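Local coordinates for variable region-containing chitin-binding protein 3 (Branchiostoma floridae, PDB 1XT5) that probably binds chitin, and may hydrolyse it, as part of a longer immune-type receptor whose first immunoglobulin V-type domain is this chain, at residues C26-A31 with Q35-S40; K55-W60 with A112-R117; L81-V86 with P101-R106. All coordinates share one frame; numbering follows the deposited sequence.

Contact 1: C26-A31 with Q35-S40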
ATOM      1  N   CYS A  26      -2.380  -6.291   2.865  1.00  4.88           N
ATOM      2  CA  CYS A  26      -3.279  -5.747   1.881  1.00  4.75           C
ATOM      3  C   CYS A  26      -3.375  -6.712   0.695  1.00  4.70           C
ATOM      4  O   CYS A  26      -2.356  -7.277   0.302  1.00  5.85           O
ATOM      5  CB  CYS A  26      -2.775  -4.398   1.395  1.00  5.39           C
ATOM      6  SG  CYS A  26      -3.929  -3.618   0.210  1.00  5.65           S
ATOM      7  N   SER A  27      -4.579  -6.871   0.170  1.00  4.96           N
ATOM      8  CA  SER A  27      -4.802  -7.659  -1.015  1.00  5.39           C
ATOM      9  C   SER A  27      -5.734  -6.867  -1.963  1.00  4.95           C
ATOM     10  O   SER A  27      -6.393  -5.921  -1.549  1.00  4.84           O
ATOM     11  CB  SER A  27      -5.434  -9.014  -0.737  1.00  5.82           C
ATOM     12  OG  SER A  27      -6.783  -8.870  -0.279  1.00  7.26           O
ATOM     13  N   TYR A  28      -5.812  -7.280  -3.226  1.00  5.21           N
ATOM     14  CA  TYR A  28      -6.797  -6.671  -4.109  1.00  4.84           C
ATOM     15  C   TYR A  28      -7.184  -7.671  -5.188  1.00  5.44           C
ATOM     16  O   TYR A  28      -6.423  -8.600  -5.527  1.00  6.39           O
ATOM     17  CB  TYR A  28      -6.298  -5.333  -4.735  1.00  5.09           C
ATOM     18  CG  TYR A  28      -5.268  -5.541  -5.818  1.00  4.92           C
ATOM     19  CD1 TYR A  28      -5.643  -5.677  -7.150  1.00  5.70           C
ATOM     20  CD2 TYR A  28      -3.906  -5.622  -5.539  1.00  5.69           C
ATOM     21  CE1 TYR A  28      -4.752  -5.880  -8.142  1.00  7.32           C
ATOM     22  CE2 TYR A  28      -2.980  -5.846  -6.564  1.00  6.69           C
ATOM     23  CZ  TYR A  28      -3.409  -5.968  -7.859  1.00  6.88           C
ATOM     24  OH  TYR A  28      -2.500  -6.223  -8.857  1.00  9.26           O
ATOM     25  N   GLN A  29      -8.337  -7.364  -5.799  1.00  6.02           N
ATOM     26  CA  GLN A  29      -8.813  -7.998  -6.994  1.00  7.97           C
ATOM     27  C   GLN A  29      -9.249  -6.912  -7.965  1.00  6.98           C
ATOM     28  O   GLN A  29      -9.886  -5.973  -7.567  1.00  7.94           O
ATOM     29  CB  GLN A  29      -9.956  -8.946  -6.751  1.00 11.72           C
ATOM     30  CG  GLN A  29      -9.433 -10.197  -6.036  0.65 13.27           C
ATOM     31  CD  GLN A  29      -8.588 -11.088  -6.928  0.50 16.12           C
ATOM     32  OE1 GLN A  29      -7.467 -11.460  -6.562  0.50 20.36           O
ATOM     33  NE2 GLN A  29      -9.036 -11.480  -8.140  0.50 21.33           N
ATOM     34  N   LEU A  30      -8.875  -7.081  -9.222  1.00  8.46           N
ATOM     35  CA  LEU A  30      -9.271  -6.146 -10.275  1.00  9.02           C
ATOM     36  C   LEU A  30     -10.026  -6.911 -11.289  1.00  8.92           C
ATOM     37  O   LEU A  30      -9.389  -7.636 -12.069  1.00 12.20           O
ATOM     38  CB  LEU A  30      -8.048  -5.404 -10.831  1.00  8.96           C
ATOM     39  CG  LEU A  30      -8.317  -4.488 -12.000  1.00 10.13           C
ATOM     40  CD1 LEU A  30      -9.425  -3.470 -11.679  1.00  9.34           C
ATOM     41  CD2 LEU A  30      -7.072  -3.761 -12.428  1.00 10.64           C
ATOM     42  N   ALA A  31     -11.327  -6.777 -11.285  1.00  9.72           N
ATOM     43  CA  ALA A  31     -12.173  -7.507 -12.209  1.00 10.63           C
ATOM     44  C   ALA A  31     -12.095  -6.855 -13.588  1.00 10.89           C
ATOM     45  O   ALA A  31     -12.166  -5.616 -13.696  1.00 11.45           O
ATOM     46  CB  ALA A  31     -13.601  -7.485 -11.765  1.00 12.34           C
ATOM     47  N   GLN A  35      -4.440  -5.196 -17.106  1.00 15.50           N
ATOM     48  CA  GLN A  35      -3.301  -4.281 -17.086  1.00 14.91           C
ATOM     49  C   GLN A  35      -2.778  -4.091 -15.652  1.00 13.58           C
ATOM     50  O   GLN A  35      -3.610  -4.068 -14.705  1.00 13.27           O
ATOM     51  CB  GLN A  35      -3.658  -2.893 -17.651  1.00 14.48           C
ATOM     52  CG  GLN A  35      -4.033  -2.992 -19.119  0.50 16.18           C
ATOM     53  CD  GLN A  35      -4.181  -1.635 -19.768  0.50 18.12           C
ATOM     54  OE1 GLN A  35      -4.689  -0.689 -19.161  0.50 18.41           O
ATOM     55  NE2 GLN A  35      -3.698  -1.530 -20.998  0.50 21.31           N
ATOM     56  N   PRO A  36      -1.483  -3.999 -15.415  1.00 14.27           N
ATOM     57  CA  PRO A  36      -1.017  -3.813 -14.004  1.00 12.70           C
ATOM     58  C   PRO A  36      -1.491  -2.495 -13.430  1.00 10.34           C
ATOM     59  O   PRO A  36      -1.510  -1.492 -14.116  1.00 11.31           O
ATOM     60  CB  PRO A  36       0.501  -3.832 -14.156  1.00 14.63           C
ATOM     61  CG  PRO A  36       0.745  -3.509 -15.596  1.00 17.12           C
ATOM     62  CD  PRO A  36      -0.402  -4.025 -16.393  1.00 16.64           C
ATOM     63  N   PRO A  37      -1.953  -2.482 -12.182  1.00  8.44           N
ATOM     64  CA  PRO A  37      -2.355  -1.260 -11.487  1.00  7.08           C
ATOM     65  C   PRO A  37      -1.176  -0.579 -10.857  1.00  6.56           C
ATOM     66  O   PRO A  37      -0.024  -0.915 -11.111  1.00  8.56           O
ATOM     67  CB  PRO A  37      -3.415  -1.801 -10.512  1.00  7.39           C
ATOM     68  CG  PRO A  37      -2.815  -3.109 -10.114  1.00  8.35           C
ATOM     69  CD  PRO A  37      -2.236  -3.692 -11.373  1.00  9.01           C
ATOM     70  N   VAL A  38      -1.459   0.420 -10.044  1.00  5.97           N
ATOM     71  CA  VAL A  38      -0.474   1.140  -9.270  1.00  6.24           C
ATOM     72  C   VAL A  38      -0.874   1.146  -7.807  1.00  5.39           C
ATOM     73  O   VAL A  38      -2.039   1.407  -7.466  1.00  5.61           O
ATOM     74  CB  VAL A  38      -0.215   2.532  -9.852  1.00 10.62           C
ATOM     75  CG1 VAL A  38      -1.445   3.358 -10.075  1.00 12.53           C
ATOM     76  CG2 VAL A  38       0.795   3.258  -8.960  1.00 16.99           C
ATOM     77  N   ILE A  39       0.103   0.778  -6.979  1.00  4.87           N
ATOM     78  CA  ILE A  39      -0.082   0.626  -5.540  1.00  5.40           C
ATOM     79  C   ILE A  39       0.484   1.824  -4.851  1.00  4.75           C
ATOM     80  O   ILE A  39       1.640   2.212  -5.114  1.00  5.90           O
ATOM     81  CB  ILE A  39       0.690  -0.646  -5.041  1.00  7.40           C
ATOM     82  CG1 ILE A  39       0.068  -1.936  -5.548  1.00  9.92           C
ATOM     83  CG2 ILE A  39       0.870  -0.662  -3.533  1.00  8.13           C
ATOM     84  CD1 ILE A  39      -0.176  -2.200  -7.000  1.00 11.41           C
ATOM     85  N   SER A  40      -0.274   2.417  -3.936  1.00  4.76           N
ATOM     86  CA  SER A  40       0.197   3.481  -3.084  1.00  5.55           C
ATOM     87  C   SER A  40      -0.130   3.154  -1.630  1.00  5.43           C
ATOM     88  O   SER A  40      -1.242   2.740  -1.326  1.00  7.98           O
ATOM     89  CB  SER A  40      -0.493   4.804  -3.432  1.00  6.95           C
ATOM     90  OG  SER A  40      -0.317   5.159  -4.776  1.00  8.32           O
TER

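Contact 2: K55-W60 with A112-R117. With SO4 (sulfate ion), chain B.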
ATOM      1  N   LYS A  55       5.122   3.830  -3.239  1.00  5.55           N
ATOM      2  CA  LYS A  55       4.397   3.726  -4.496  1.00  5.89           C
ATOM      3  C   LYS A  55       5.101   2.670  -5.367  1.00  5.73           C
ATOM      4  O   LYS A  55       6.339   2.592  -5.364  1.00  5.82           O
ATOM      5  CB  LYS A  55       4.278   5.050  -5.236  1.00  6.95           C
ATOM      6  CG  LYS A  55       3.302   5.136  -6.396  1.00  7.77           C
ATOM      7  CD  LYS A  55       3.211   6.520  -7.000  1.00  8.97           C
ATOM      8  CE  LYS A  55       2.257   6.598  -8.154  1.00  9.39           C
ATOM      9  NZ  LYS A  55       2.180   7.987  -8.717  1.00 13.35           N
ATOM     10  N   GLY A  56       4.342   1.914  -6.129  1.00  5.20           N
ATOM     11  CA  GLY A  56       4.935   0.987  -7.049  1.00  5.24           C
ATOM     12  C   GLY A  56       3.975   0.469  -8.077  1.00  4.85           C
ATOM     13  O   GLY A  56       2.757   0.539  -7.915  1.00  5.63           O
ATOM     14  N   ASN A  57       4.537  -0.103  -9.141  1.00  5.26           N
ATOM     15  CA  ASN A  57       3.741  -0.762 -10.141  1.00  5.09           C
ATOM     16  C   ASN A  57       4.631  -1.727 -10.931  1.00  5.40           C
ATOM     17  O   ASN A  57       5.789  -1.442 -11.163  1.00  5.95           O
ATOM     18  CB  ASN A  57       3.082   0.204 -11.150  1.00  6.27           C
ATOM     19  CG  ASN A  57       4.026   1.130 -11.873  1.00  6.38           C
ATOM     20  OD1 ASN A  57       4.385   2.203 -11.432  1.00  8.27           O
ATOM     21  ND2 ASN A  57       4.465   0.697 -13.068  1.00  8.54           N
ATOM     22  N   TYR A  58       4.059  -2.839 -11.364  1.00  5.67           N
ATOM     23  CA  TYR A  58       4.755  -3.663 -12.346  1.00  6.57           C
ATOM     24  C   TYR A  58       4.910  -2.870 -13.650  1.00  6.45           C
ATOM     25  O   TYR A  58       4.033  -2.073 -13.995  1.00  7.46           O
ATOM     26  CB  TYR A  58       3.940  -4.918 -12.660  1.00  6.85           C
ATOM     27  CG  TYR A  58       3.868  -5.894 -11.513  1.00  6.78           C
ATOM     28  CD1 TYR A  58       2.669  -6.177 -10.884  1.00  6.59           C
ATOM     29  CD2 TYR A  58       4.986  -6.549 -11.042  1.00  7.56           C
ATOM     30  CE1 TYR A  58       2.576  -7.078  -9.855  1.00  6.72           C
ATOM     31  CE2 TYR A  58       4.903  -7.450  -9.989  1.00  7.79           C
ATOM     32  CZ  TYR A  58       3.710  -7.700  -9.388  1.00  6.49           C
ATOM     33  OH  TYR A  58       3.614  -8.571  -8.330  1.00  8.08           O
ATOM     34  N   ASN A  59       5.972  -3.112 -14.349  1.00  7.22           N
ATOM     35  CA  ASN A  59       6.161  -2.528 -15.664  1.00  8.43           C
ATOM     36  C   ASN A  59       5.485  -3.425 -16.683  1.00  9.81           C
ATOM     37  O   ASN A  59       5.365  -4.634 -16.553  1.00 12.34           O
ATOM     38  CB  ASN A  59       7.637  -2.367 -15.969  1.00  9.50           C
ATOM     39  CG  ASN A  59       8.245  -1.278 -15.071  1.00  8.87           C
ATOM     40  OD1 ASN A  59       7.574  -0.317 -14.716  1.00  9.57           O
ATOM     41  ND2 ASN A  59       9.534  -1.446 -14.773  1.00 10.92           N
ATOM     42  N   TRP A  60       5.094  -2.787 -17.773  1.00 12.32           N
ATOM     43  CA  TRP A  60       4.413  -3.440 -18.877  1.00 16.69           C
ATOM     44  C   TRP A  60       5.402  -4.362 -19.561  1.00 20.16           C
ATOM     45  O   TRP A  60       6.542  -3.951 -19.739  1.00 24.91           O
ATOM     46  CB  TRP A  60       3.956  -2.343 -19.849  1.00 21.63           C
ATOM     47  CG  TRP A  60       3.316  -2.848 -21.066  1.00 25.81           C
ATOM     48  CD1 TRP A  60       2.044  -3.302 -21.205  1.00 29.30           C
ATOM     49  CD2 TRP A  60       3.940  -2.964 -22.354  1.00 25.41           C
ATOM     50  NE1 TRP A  60       1.814  -3.700 -22.506  1.00 28.49           N
ATOM     51  CE2 TRP A  60       2.978  -3.492 -23.228  1.00 28.55           C
ATOM     52  CE3 TRP A  60       5.251  -2.636 -22.755  1.00 30.42           C
ATOM     53  CZ2 TRP A  60       3.309  -3.707 -24.555  1.00 34.55           C
ATOM     54  CZ3 TRP A  60       5.581  -2.849 -24.079  1.00 33.00           C
ATOM     55  CH2 TRP A  60       4.601  -3.367 -24.896  1.00 36.46           C
ATOM     56  N   ALA A 112      -5.016   1.240  -7.794  1.00  4.67           N
ATOM     57  CA  ALA A 112      -5.762   1.967  -8.805  1.00  5.51           C
ATOM     58  C   ALA A 112      -5.270   1.584 -10.196  1.00  5.66           C
ATOM     59  O   ALA A 112      -4.084   1.313 -10.396  1.00  6.58           O
ATOM     60  CB  ALA A 112      -5.572   3.480  -8.650  1.00  7.72           C
ATOM     61  N   GLN A 113      -6.180   1.634 -11.150  1.00  6.21           N
ATOM     62  CA  GLN A 113      -5.774   1.648 -12.531  1.00  6.65           C
ATOM     63  C   GLN A 113      -4.774   2.780 -12.786  1.00  6.04           C
ATOM     64  O   GLN A 113      -4.873   3.826 -12.145  1.00  7.50           O
ATOM     65  CB  GLN A 113      -6.949   1.870 -13.445  1.00  7.65           C
ATOM     66  CG  GLN A 113      -7.985   0.787 -13.364  1.00  8.91           C
ATOM     67  CD  GLN A 113      -9.167   1.123 -14.260  1.00 10.16           C
ATOM     68  OE1 GLN A 113      -9.793   2.167 -14.105  1.00 11.12           O
ATOM     69  NE2 GLN A 113      -9.447   0.258 -15.212  1.00 12.19           N
ATOM     70  N   TRP A 114      -3.873   2.611 -13.721  1.00  6.54           N
ATOM     71  CA  TRP A 114      -2.924   3.676 -14.050  1.00  7.71           C
ATOM     72  C   TRP A 114      -3.637   4.958 -14.488  1.00  7.77           C
ATOM     73  O   TRP A 114      -3.145   6.049 -14.209  1.00  8.96           O
ATOM     74  CB  TRP A 114      -1.993   3.281 -15.178  1.00 10.03           C
ATOM     75  CG  TRP A 114      -0.959   2.274 -14.821  1.00  9.82           C
ATOM     76  CD1 TRP A 114      -0.752   1.625 -13.660  1.00 10.89           C
ATOM     77  CD2 TRP A 114       0.071   1.781 -15.697  1.00  8.89           C
ATOM     78  NE1 TRP A 114       0.304   0.791 -13.715  1.00 10.10           N
ATOM     79  CE2 TRP A 114       0.844   0.853 -14.992  1.00  9.31           C
ATOM     80  CE3 TRP A 114       0.408   2.058 -17.024  1.00  9.38           C
ATOM     81  CZ2 TRP A 114       1.932   0.168 -15.536  1.00  9.83           C
ATOM     82  CZ3 TRP A 114       1.473   1.396 -17.575  1.00  9.55           C
ATOM     83  CH2 TRP A 114       2.213   0.482 -16.859  1.00 10.03           C
ATOM     84  N   SER A 115      -4.686   4.796 -15.256  1.00  8.64           N
ATOM     85  CA  SER A 115      -5.573   5.905 -15.617  1.00  9.20           C
ATOM     86  C   SER A 115      -6.947   5.556 -15.049  1.00  8.95           C
ATOM     87  O   SER A 115      -7.591   4.571 -15.461  1.00 11.12           O
ATOM     88  CB  SER A 115      -5.594   6.101 -17.103  1.00 10.31           C
ATOM     89  OG  SER A 115      -6.518   7.150 -17.435  1.00 13.18           O
ATOM     90  N   ILE A 116      -7.367   6.346 -14.077  1.00  9.95           N
ATOM     91  CA  ILE A 116      -8.620   6.049 -13.353  1.00 10.67           C
ATOM     92  C   ILE A 116      -9.776   6.569 -14.174  1.00 12.55           C
ATOM     93  O   ILE A 116     -10.211   7.700 -14.022  1.00 15.64           O
ATOM     94  CB  ILE A 116      -8.594   6.618 -11.934  1.00 10.15           C
ATOM     95  CG1 ILE A 116      -7.382   6.161 -11.160  1.00 10.20           C
ATOM     96  CG2 ILE A 116      -9.889   6.309 -11.187  1.00 12.18           C
ATOM     97  CD1 ILE A 116      -7.107   6.903  -9.883  1.00 11.89           C
ATOM     98  N   ARG A 117     -10.246   5.741 -15.112  1.00 14.30           N
ATOM     99  CA  ARG A 117     -11.244   6.193 -16.073  1.00 15.67           C
ATOM    100  C   ARG A 117     -12.570   6.500 -15.470  1.00 14.41           C
ATOM    101  O   ARG A 117     -13.354   7.349 -15.939  1.00 17.73           O
ATOM    102  CB  ARG A 117     -11.434   5.150 -17.214  1.00 19.56           C
ATOM    103  CG  ARG A 117     -10.258   5.172 -18.184  0.65 22.44           C
ATOM    104  CD  ARG A 117     -10.440   4.288 -19.386  0.65 22.07           C
ATOM    105  NE  ARG A 117     -10.327   2.872 -19.034  0.65 23.62           N
ATOM    106  CZ  ARG A 117      -9.199   2.166 -19.039  0.65 24.38           C
ATOM    107  NH1 ARG A 117      -8.023   2.704 -19.360  0.65 28.44           N
ATOM    108  NH2 ARG A 117      -9.241   0.872 -18.697  0.65 25.61           N
TER
HETATM  109  S   SO4 B 201     -12.899   0.669 -17.830  0.80 12.36           S
HETATM  110  O1  SO4 B 201     -12.688   1.176 -19.260  0.80 16.18           O
HETATM  111  O2  SO4 B 201     -11.580   0.358 -17.261  0.80 13.16           O
HETATM  112  O3  SO4 B 201     -13.756  -0.437 -17.774  0.80 12.97           O
HETATM  113  O4  SO4 B 201     -13.490   1.776 -17.085  0.80 12.80           O

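Contact 3: L81-V86 with P101-R106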
ATOM      1  N   LEU A  81      11.734   6.431   3.696  1.00  9.40           N
ATOM      2  CA  LEU A  81      12.694   5.987   2.691  1.00 10.95           C
ATOM      3  C   LEU A  81      13.652   5.052   3.345  1.00 11.05           C
ATOM      4  O   LEU A  81      14.249   5.344   4.370  1.00 13.74           O
ATOM      5  CB  LEU A  81      13.403   7.184   2.044  1.00 13.61           C
ATOM      6  CG  LEU A  81      14.102   6.923   0.724  0.50 13.61           C
ATOM      7  CD1 LEU A  81      14.347   8.263  -0.007  0.50 16.27           C
ATOM      8  CD2 LEU A  81      15.411   6.171   0.807  0.50 21.64           C
ATOM      9  N   GLY A  82      13.866   3.911   2.714  1.00 11.73           N
ATOM     10  CA  GLY A  82      14.679   2.898   3.212  1.00 12.37           C
ATOM     11  C   GLY A  82      14.142   2.002   4.293  1.00 12.06           C
ATOM     12  O   GLY A  82      14.828   1.054   4.708  1.00 15.43           O
ATOM     13  N   ARG A  83      12.960   2.244   4.779  1.00  8.96           N
ATOM     14  CA  ARG A  83      12.294   1.460   5.794  1.00  9.44           C
ATOM     15  C   ARG A  83      11.027   0.784   5.326  1.00  8.50           C
ATOM     16  O   ARG A  83      10.600  -0.202   5.945  1.00 11.20           O
ATOM     17  CB  ARG A  83      11.918   2.316   7.021  1.00  9.77           C
ATOM     18  CG  ARG A  83      13.102   3.006   7.620  1.00 11.69           C
ATOM     19  CD  ARG A  83      12.825   3.680   8.934  1.00 10.54           C
ATOM     20  NE  ARG A  83      11.824   4.713   8.959  1.00 10.40           N
ATOM     21  CZ  ARG A  83      10.588   4.707   9.512  1.00  9.03           C
ATOM     22  NH1 ARG A  83      10.115   3.626  10.084  1.00  8.82           N
ATOM     23  NH2 ARG A  83       9.856   5.787   9.461  1.00 11.21           N
ATOM     24  N   ALA A  84      10.426   1.231   4.247  1.00  8.44           N
ATOM     25  CA  ALA A  84       9.169   0.718   3.766  1.00  7.71           C
ATOM     26  C   ALA A  84       9.407  -0.098   2.485  1.00  7.25           C
ATOM     27  O   ALA A  84      10.097   0.365   1.569  1.00  9.03           O
ATOM     28  CB  ALA A  84       8.223   1.880   3.469  1.00  8.77           C
ATOM     29  N   SER A  85       8.773  -1.253   2.391  1.00  7.16           N
ATOM     30  CA  SER A  85       8.905  -2.083   1.200  1.00  7.03           C
ATOM     31  C   SER A  85       7.609  -2.853   0.963  1.00  6.58           C
ATOM     32  O   SER A  85       6.862  -3.107   1.901  1.00  6.72           O
ATOM     33  CB  SER A  85      10.121  -3.015   1.326  1.00  7.98           C
ATOM     34  OG  SER A  85      10.010  -3.913   2.413  1.00  8.90           O
ATOM     35  N   VAL A  86       7.397  -3.256  -0.278  1.00  5.85           N
ATOM     36  CA  VAL A  86       6.302  -4.119  -0.686  1.00  5.43           C
ATOM     37  C   VAL A  86       6.907  -5.243  -1.494  1.00  5.38           C
ATOM     38  O   VAL A  86       7.355  -5.025  -2.621  1.00  6.60           O
ATOM     39  CB  VAL A  86       5.224  -3.331  -1.465  1.00  6.10           C
ATOM     40  CG1 VAL A  86       4.139  -4.260  -1.990  1.00  6.78           C
ATOM     41  CG2 VAL A  86       4.563  -2.287  -0.576  1.00  5.95           C
ATOM     42  N   PRO A 101       8.478   6.128  16.960  1.00  9.98           N
ATOM     43  CA  PRO A 101       7.272   6.506  17.769  1.00 12.90           C
ATOM     44  C   PRO A 101       6.159   7.152  16.944  1.00 13.46           C
ATOM     45  O   PRO A 101       4.946   6.796  16.997  1.00 19.79           O
ATOM     46  CB  PRO A 101       7.847   7.419  18.826  1.00 14.40           C
ATOM     47  CG  PRO A 101       9.261   6.995  19.010  1.00 15.22           C
ATOM     48  CD  PRO A 101       9.711   6.567  17.609  1.00 11.81           C
ATOM     49  N   GLN A 102       6.534   8.077  16.060  1.00 10.95           N
ATOM     50  CA  GLN A 102       5.512   8.794  15.296  1.00 13.21           C
ATOM     51  C   GLN A 102       5.088   8.048  14.052  1.00 12.02           C
ATOM     52  O   GLN A 102       4.271   8.639  13.314  1.00 13.55           O
ATOM     53  CB  GLN A 102       6.062  10.151  14.904  1.00 15.16           C
ATOM     54  CG  GLN A 102       6.327  10.986  16.146  0.50 17.76           C
ATOM     55  CD  GLN A 102       5.363  10.874  17.303  0.50 18.33           C
ATOM     56  OE1 GLN A 102       5.585  10.370  18.421  0.50 21.03           O
ATOM     57  NE2 GLN A 102       4.172  11.384  17.047  0.50 18.20           N
ATOM     58  N   ASP A 103       5.534   6.846  13.848  1.00 10.01           N
ATOM     59  CA  ASP A 103       4.976   6.038  12.791  1.00  8.48           C
ATOM     60  C   ASP A 103       3.578   5.539  13.129  1.00  6.93           C
ATOM     61  O   ASP A 103       2.874   5.057  12.239  1.00  7.67           O
ATOM     62  CB  ASP A 103       5.858   4.837  12.447  1.00  9.05           C
ATOM     63  CG  ASP A 103       7.125   5.120  11.693  1.00 10.40           C
ATOM     64  OD1 ASP A 103       7.279   6.210  11.125  1.00 14.65           O
ATOM     65  OD2 ASP A 103       7.994   4.231  11.721  1.00 11.68           O
ATOM     66  N   GLY A 104       3.107   5.620  14.396  1.00  6.99           N
ATOM     67  CA  GLY A 104       1.722   5.276  14.647  1.00  6.60           C
ATOM     68  C   GLY A 104       0.794   6.144  13.859  1.00  5.77           C
ATOM     69  O   GLY A 104       1.049   7.328  13.593  1.00  7.31           O
ATOM     70  N   GLY A 105      -0.344   5.576  13.462  1.00  6.36           N
ATOM     71  CA  GLY A 105      -1.285   6.308  12.666  1.00  6.78           C
ATOM     72  C   GLY A 105      -2.065   5.403  11.754  1.00  5.68           C
ATOM     73  O   GLY A 105      -2.279   4.220  12.064  1.00  6.80           O
ATOM     74  N   ARG A 106      -2.477   5.969  10.629  1.00  4.92           N
ATOM     75  CA  ARG A 106      -3.384   5.307   9.716  1.00  4.59           C
ATOM     76  C   ARG A 106      -2.752   5.188   8.335  1.00  4.15           C
ATOM     77  O   ARG A 106      -2.372   6.210   7.741  1.00  5.88           O
ATOM     78  CB  ARG A 106      -4.700   6.054   9.636  1.00  4.56           C
ATOM     79  CG  ARG A 106      -5.774   5.328   8.819  1.00  4.40           C
ATOM     80  CD  ARG A 106      -7.143   5.930   8.989  1.00  4.77           C
ATOM     81  NE  ARG A 106      -7.602   5.905  10.376  1.00  4.81           N
ATOM     82  CZ  ARG A 106      -8.233   4.937  10.974  1.00  4.31           C
ATOM     83  NH1 ARG A 106      -8.472   3.793  10.350  1.00  4.78           N
ATOM     84  NH2 ARG A 106      -8.630   5.057  12.225  1.00  5.13           N
TER

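Contact 1: C26-A31 with Q35-S40
Tyr28 and Pro37 meet from opposite directions across the gap between the two β-sheets of the V-type immunoglobulin sandwich. The end of the phenol does the touching: Tyr28 OH lies 3.4 Å from Pro37 CG and 3.6 Å from Pro37 CD, while Tyr28 CZ stands 3.7 Å from Pro37 CG. The pyrrolidine approaches the aromatic ring obliquely, so its CG corner rests on the carbon-oxygen end of the tyrosine. Two residues further along the strand, Leu30 makes a looser contact, its CD2 methyl reaching 4.2 Å from the backbone carbonyl oxygen Gln35 O.

The tyrosine is aimed inward by its first torsion, which sets CG between the backbone N and the carbonyl carbon (chi1 74°); from there the ring carries OH to Pro37. Met5, which also touches Leu30, and Val111 touch both Tyr28 and Pro37, and Pro92 touches Tyr28 and Ile39, giving the pair apolar neighbours from both sheets. Two residues before Tyr28, Cys26 forms the disulfide with Cys109 that joins the sheets in immunoglobulin domains. Segment 26-31 is hydrogen-bonded antiparallel to strand 4-8, whereas Val38 and Ile39 are bonded through their backbones to Ala112 and Gly56 of the other sheet.

The short loop between the segments corresponds to the first hypervariable loop of V domains. Beneath it the two segments meet through van der Waals contact alone, without a directional bond between them, and the proline ring is the rigid partner against which the phenol comes to rest.

Contact 2: K55-W60 with A112-R117
Trp114 turns the edge of its indole towards strand 50-58, and the close part of the contact is gathered along that edge. Trp114 CZ2 lies 3.4 Å from Tyr58 O, with the oxygen in the indole plane, and 3.6 Å from Asn57 ND2, which approaches obliquely. Asn57 CB adds a van der Waals touch 3.8 Å from Trp114 NE1, a nitrogen that makes a weak hydrogen bond to Pro37 O. The amide plane stands 74° from the ring. It is held by a bond within its own strand, Asn57 ND2 to Tyr58 O at 3.0 Å and nearly straight (165°), the donor well above the carbonyl plane. Tyr58 O thus faces both the amide N-H and the rim of the indole.

The looser side begins at Trp60, whose CB comes no nearer than 4.5 Å to Trp114 CH2; both tryptophans are largely solvent-exposed and also touch crystal neighbours. Beyond them, Arg117 takes a sulfate, probably from the crystallisation liquor, at its guanidinium edge: NE reaches sulfate O1 at 2.9 Å and NH2 reaches O2 at 2.8 Å. Gln113 NE2 donates to the same O2 at 3.0 Å, and to Asp33 as well, while Gln2 and Ser3 are also hydrogen-bonded to the anion.

Segment 112-117 opens the loop equivalent to the third hypervariable loop of V domains. Its link to 50-58 is chiefly van der Waals, probably with a small electrostatic gain where the positively polarised rim meets Tyr58 O.

Contact 3: L81-V86 with P101-R106
Arg83 and Asp103 form the salt bridge familiar from V-type immunoglobulin domains, closing the end of the β-sandwich remote from the hypervariable loops. Asp103 opens the Asp-x-Gly-x-Tyr-x-Cys sequence that runs into strand 105-112.

From CB, which points towards Asp103, the arginine chain starts with CG beside the backbone N and anti to the carbonyl carbon, and continues extended through CD; the side chain as a whole also touches Leu96 and His100. A bend at chi3 (-60°) then turns the edge of the guanidinium that carries NH1 and NH2 to the carboxylate. CZ lies 3.4 Å from Asp103 OD2, and the two terminal nitrogens engage the acid end-on, one to each oxygen. NH1 meets Asp103 OD2 at 2.7 Å, slightly tilted from the planes of both groups. NH2 meets Asp103 OD1 at 3.1 Å on the syn lone pair, in the guanidinium plane and fairly straight (163°). A weaker bond of 3.3 Å also runs from Arg83 NH2 to Asp103 OD2.

With guanidinium and carboxylate only 6° from coplanar, the pairing fixes the rotation of both ends. Further bonds add to this: NH1 also donates to Thr97 O and NH2 to Asp79 O, while Asp103 OD2 accepts from His100 N. The carboxylate is buried, and the arginine's charge would be expected to favour its ionised form.

The bridge thus ties the approach to strand 84-86, in one sheet, to the 3-10 turn that leads into strand 105-112, in the other. That turn is also held by a tyrosine corner, in which the hydroxyl of Tyr107 is hydrogen-bonded to the backbone oxygen Asp103 O.

How the contacts relate
From the N terminus, contact 1 comes first: strand 22-31 leaves one sheet, and a short loop brings the chain to 35-40, at the start of strand 38-44 in the other. Contact 2 then opens at 55-60 and closes only at 112-117, a long excursion that encloses contact 3, whose segments 81-86 and 101-106 lie wholly between its two ends. Contact 1 precedes both, and none cross. Contacts 1 and 2 adjoin at the hypervariable-loop end, their centres about 8 Å apart, and touch through the neighbouring strands 38-44 and 50-58 of one sheet. Contact 3 joins the sheets at the opposite end, its centre about 21 Å from that of contact 1.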